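PDB 7JKA: m3DLH protein from Halieaceae bacterium, which probably hydrolyses ester or lactone bonds as an alpha/beta-hydrolase of the dienelactone hydrolase family, and may also act as a phosphotriesterase. Local coordinates for residues 130-135 and 153-158. Numbering follows the deposited sequence. Where two conformers were deposited one is given.
Sequences GFCFGG and TFHAGL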
ATOM      1  N   GLY A 130      -1.141  -0.960   0.668  1.00 12.36           N
ATOM      2  CA  GLY A 130      -0.206  -0.376   1.604  1.00 10.68           C
ATOM      3  C   GLY A 130      -0.712  -0.485   3.019  1.00 11.29           C
ATOM      4  O   GLY A 130      -1.927  -0.537   3.271  1.00 11.47           O
ATOM      5  N   PHE A 131       0.233  -0.508   3.946  1.00 11.53           N
ATOM      6  CA  PHE A 131      -0.008  -0.688   5.366  1.00 13.19           C
ATOM      7  C   PHE A 131       0.433   0.588   6.057  1.00 14.36           C
ATOM      8  O   PHE A 131       1.546   1.052   5.835  1.00 12.59           O
ATOM      9  CB  PHE A 131       0.774  -1.909   5.867  1.00 12.54           C
ATOM     10  CG  PHE A 131       0.387  -3.157   5.164  1.00 10.14           C
ATOM     11  CD1 PHE A 131       0.940  -3.489   3.938  1.00 14.94           C
ATOM     12  CD2 PHE A 131      -0.634  -3.940   5.685  1.00 11.64           C
ATOM     13  CE1 PHE A 131       0.524  -4.631   3.261  1.00 20.21           C
ATOM     14  CE2 PHE A 131      -1.066  -5.090   5.025  1.00 15.83           C
ATOM     15  CZ  PHE A 131      -0.495  -5.424   3.797  1.00 15.15           C
ATOM     16  N   CYS A 132      -0.440   1.167   6.879  0.50 13.22           N
ATOM     17  CA  CYS A 132      -0.148   2.429   7.600  0.50 14.06           C
ATOM     18  C   CYS A 132       0.290   3.480   6.597  0.50 13.23           C
ATOM     19  O   CYS A 132      -0.424   3.718   5.613  0.50 14.13           O
ATOM     20  CB  CYS A 132       0.864   2.203   8.682  0.50 18.77           C
ATOM     21  SG  CYS A 132       0.274   1.112   9.771  0.50 20.09           S
ATOM     22  N   PHE A 133       1.446   4.110   6.803  1.00 10.79           N
ATOM     23  CA  PHE A 133       1.906   5.134   5.870  1.00 13.50           C
ATOM     24  C   PHE A 133       2.028   4.598   4.448  1.00 12.72           C
ATOM     25  O   PHE A 133       1.826   5.353   3.496  1.00 12.97           O
ATOM     26  CB  PHE A 133       3.258   5.690   6.343  1.00 12.26           C
ATOM     27  CG  PHE A 133       3.795   6.790   5.470  1.00 12.51           C
ATOM     28  CD1 PHE A 133       3.305   8.088   5.565  1.00 14.22           C
ATOM     29  CD2 PHE A 133       4.804   6.525   4.557  1.00 15.92           C
ATOM     30  CE1 PHE A 133       3.819   9.114   4.750  1.00 16.66           C
ATOM     31  CE2 PHE A 133       5.329   7.541   3.750  1.00 15.00           C
ATOM     32  CZ  PHE A 133       4.829   8.829   3.845  1.00 16.88           C
ATOM     33  N   GLY A 134       2.318   3.300   4.288  1.00 11.02           N
ATOM     34  CA  GLY A 134       2.275   2.687   2.961  1.00 11.66           C
ATOM     35  C   GLY A 134       0.913   2.753   2.298  1.00 10.61           C
ATOM     36  O   GLY A 134       0.817   2.883   1.068  1.00 10.62           O
ATOM     37  N   GLY A 135      -0.158   2.663   3.087  1.00 10.94           N
ATOM     38  CA  GLY A 135      -1.487   2.827   2.521  1.00 13.50           C
ATOM     39  C   GLY A 135      -1.718   4.258   2.086  1.00 11.55           C
ATOM     40  O   GLY A 135      -2.299   4.508   1.024  1.00 12.22           O
ATOM     41  N   THR A 153      -6.058  -0.115   1.201  1.00 12.61           N
ATOM     42  CA  THR A 153      -5.246   0.334   2.323  1.00 11.48           C
ATOM     43  C   THR A 153      -5.607  -0.424   3.590  1.00 13.07           C
ATOM     44  O   THR A 153      -6.758  -0.818   3.801  1.00 12.12           O
ATOM     45  CB  THR A 153      -5.387   1.844   2.572  1.00 11.70           C
ATOM     46  OG1 THR A 153      -6.705   2.162   3.073  1.00 13.14           O
ATOM     47  CG2 THR A 153      -5.183   2.593   1.284  1.00 12.73           C
ATOM     48  N   PHE A 154      -4.606  -0.636   4.439  1.00 11.64           N
ATOM     49  CA  PHE A 154      -4.806  -1.315   5.714  1.00 12.99           C
ATOM     50  C   PHE A 154      -4.300  -0.403   6.817  1.00 14.98           C
ATOM     51  O   PHE A 154      -3.120  -0.025   6.818  1.00 12.20           O
ATOM     52  CB  PHE A 154      -4.064  -2.656   5.764  1.00 12.33           C
ATOM     53  CG  PHE A 154      -4.484  -3.636   4.698  1.00 11.45           C
ATOM     54  CD1 PHE A 154      -3.827  -3.681   3.466  1.00 11.81           C
ATOM     55  CD2 PHE A 154      -5.488  -4.553   4.953  1.00 13.56           C
ATOM     56  CE1 PHE A 154      -4.196  -4.584   2.490  1.00 12.68           C
ATOM     57  CE2 PHE A 154      -5.883  -5.473   3.981  1.00 12.48           C
ATOM     58  CZ  PHE A 154      -5.218  -5.489   2.736  1.00 10.47           C
ATOM     59  N   HIS A 155      -5.185  -0.058   7.747  1.00 14.11           N
ATOM     60  CA  HIS A 155      -4.882   0.831   8.884  1.00 12.50           C
ATOM     61  C   HIS A 155      -3.988   2.002   8.475  1.00 13.11           C
ATOM     62  O   HIS A 155      -2.946   2.264   9.083  1.00 15.42           O
ATOM     63  CB  HIS A 155      -4.300   0.067  10.088  1.00 12.62           C
ATOM     64  CG  HIS A 155      -3.219  -0.931   9.758  1.00 15.92           C
ATOM     65  ND1 HIS A 155      -1.885  -0.589   9.652  1.00 16.54           N
ATOM     66  CD2 HIS A 155      -3.275  -2.271   9.560  1.00 13.76           C
ATOM     67  CE1 HIS A 155      -1.175  -1.668   9.369  1.00 18.99           C
ATOM     68  NE2 HIS A 155      -1.993  -2.702   9.297  1.00 15.52           N
ATOM     69  N   ALA A 156      -4.433   2.730   7.449  1.00 12.48           N
ATOM     70  CA  ALA A 156      -3.673   3.841   6.870  1.00 12.62           C
ATOM     71  C   ALA A 156      -4.120   5.190   7.402  1.00 13.66           C
ATOM     72  O   ALA A 156      -5.312   5.482   7.473  1.00 15.05           O
ATOM     73  CB  ALA A 156      -3.819   3.848   5.344  1.00 14.51           C
ATOM     74  N   GLY A 157      -3.140   6.041   7.708  1.00 14.77           N
ATOM     75  CA  GLY A 157      -3.443   7.450   7.879  1.00 18.44           C
ATOM     76  C   GLY A 157      -3.958   8.040   6.583  1.00 13.95           C
ATOM     77  O   GLY A 157      -3.641   7.569   5.484  1.00 15.98           O
ATOM     78  N   LEU A 158      -4.798   9.053   6.711  1.00 16.34           N
ATOM     79  CA  LEU A 158      -5.434   9.687   5.575  1.00 17.24           C
ATOM     80  C   LEU A 158      -5.146  11.178   5.614  1.00 21.92           C
ATOM     81  O   LEU A 158      -5.054  11.785   6.687  1.00 26.17           O
ATOM     82  CB  LEU A 158      -6.948   9.446   5.599  1.00 19.01           C
ATOM     83  CG  LEU A 158      -7.298   7.956   5.575  1.00 18.54           C
ATOM     84  CD1 LEU A 158      -8.766   7.777   5.963  1.00 17.20           C
ATOM     85  CD2 LEU A 158      -7.006   7.330   4.215  1.00 20.25           C
TER
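F131 and F154, bridged in parallel on neighbouring strands, project from the same sheet face with their rings side by side: the planes lie 9° apart, but the centroids are slid so far that overlap is slight. Along F131, CB approaches CE1 of H155 at 4.0 Å, CD2 meets F154 CB at 3.7 Å, CE2 makes the closest touch, 3.5 Å to F154 CD1, and CZ borders the same carbon. With CG anti to the carbonyl carbon (chi1 -59°), the ring stands beside that of F154. Cut back to an alanine, F131 would probably open a gap beside the F154 ring. Two backbone hydrogen bonds fix the register, F154 N to G130 O and C132 N to F154 O, the latter nearly straight at 166°. C132, at the helix N-cap with positive phi within G130-C132-G134 (GxCxG), is consistent with a nucleophile elbow; its SG, in the one of two deposited conformers given here, lies in plane at the edge of the H155 ring, whose NE2 is hydrogen-bonded to T216 OG1. A156 CB packs on G135 CA at 3.8 Å, where the glycine lets helix 133-143 come close. The contact closes a beta-alpha-beta unit: strand 126-131, helix 133-143 and strand 150-154, with helix 232-250 against F154.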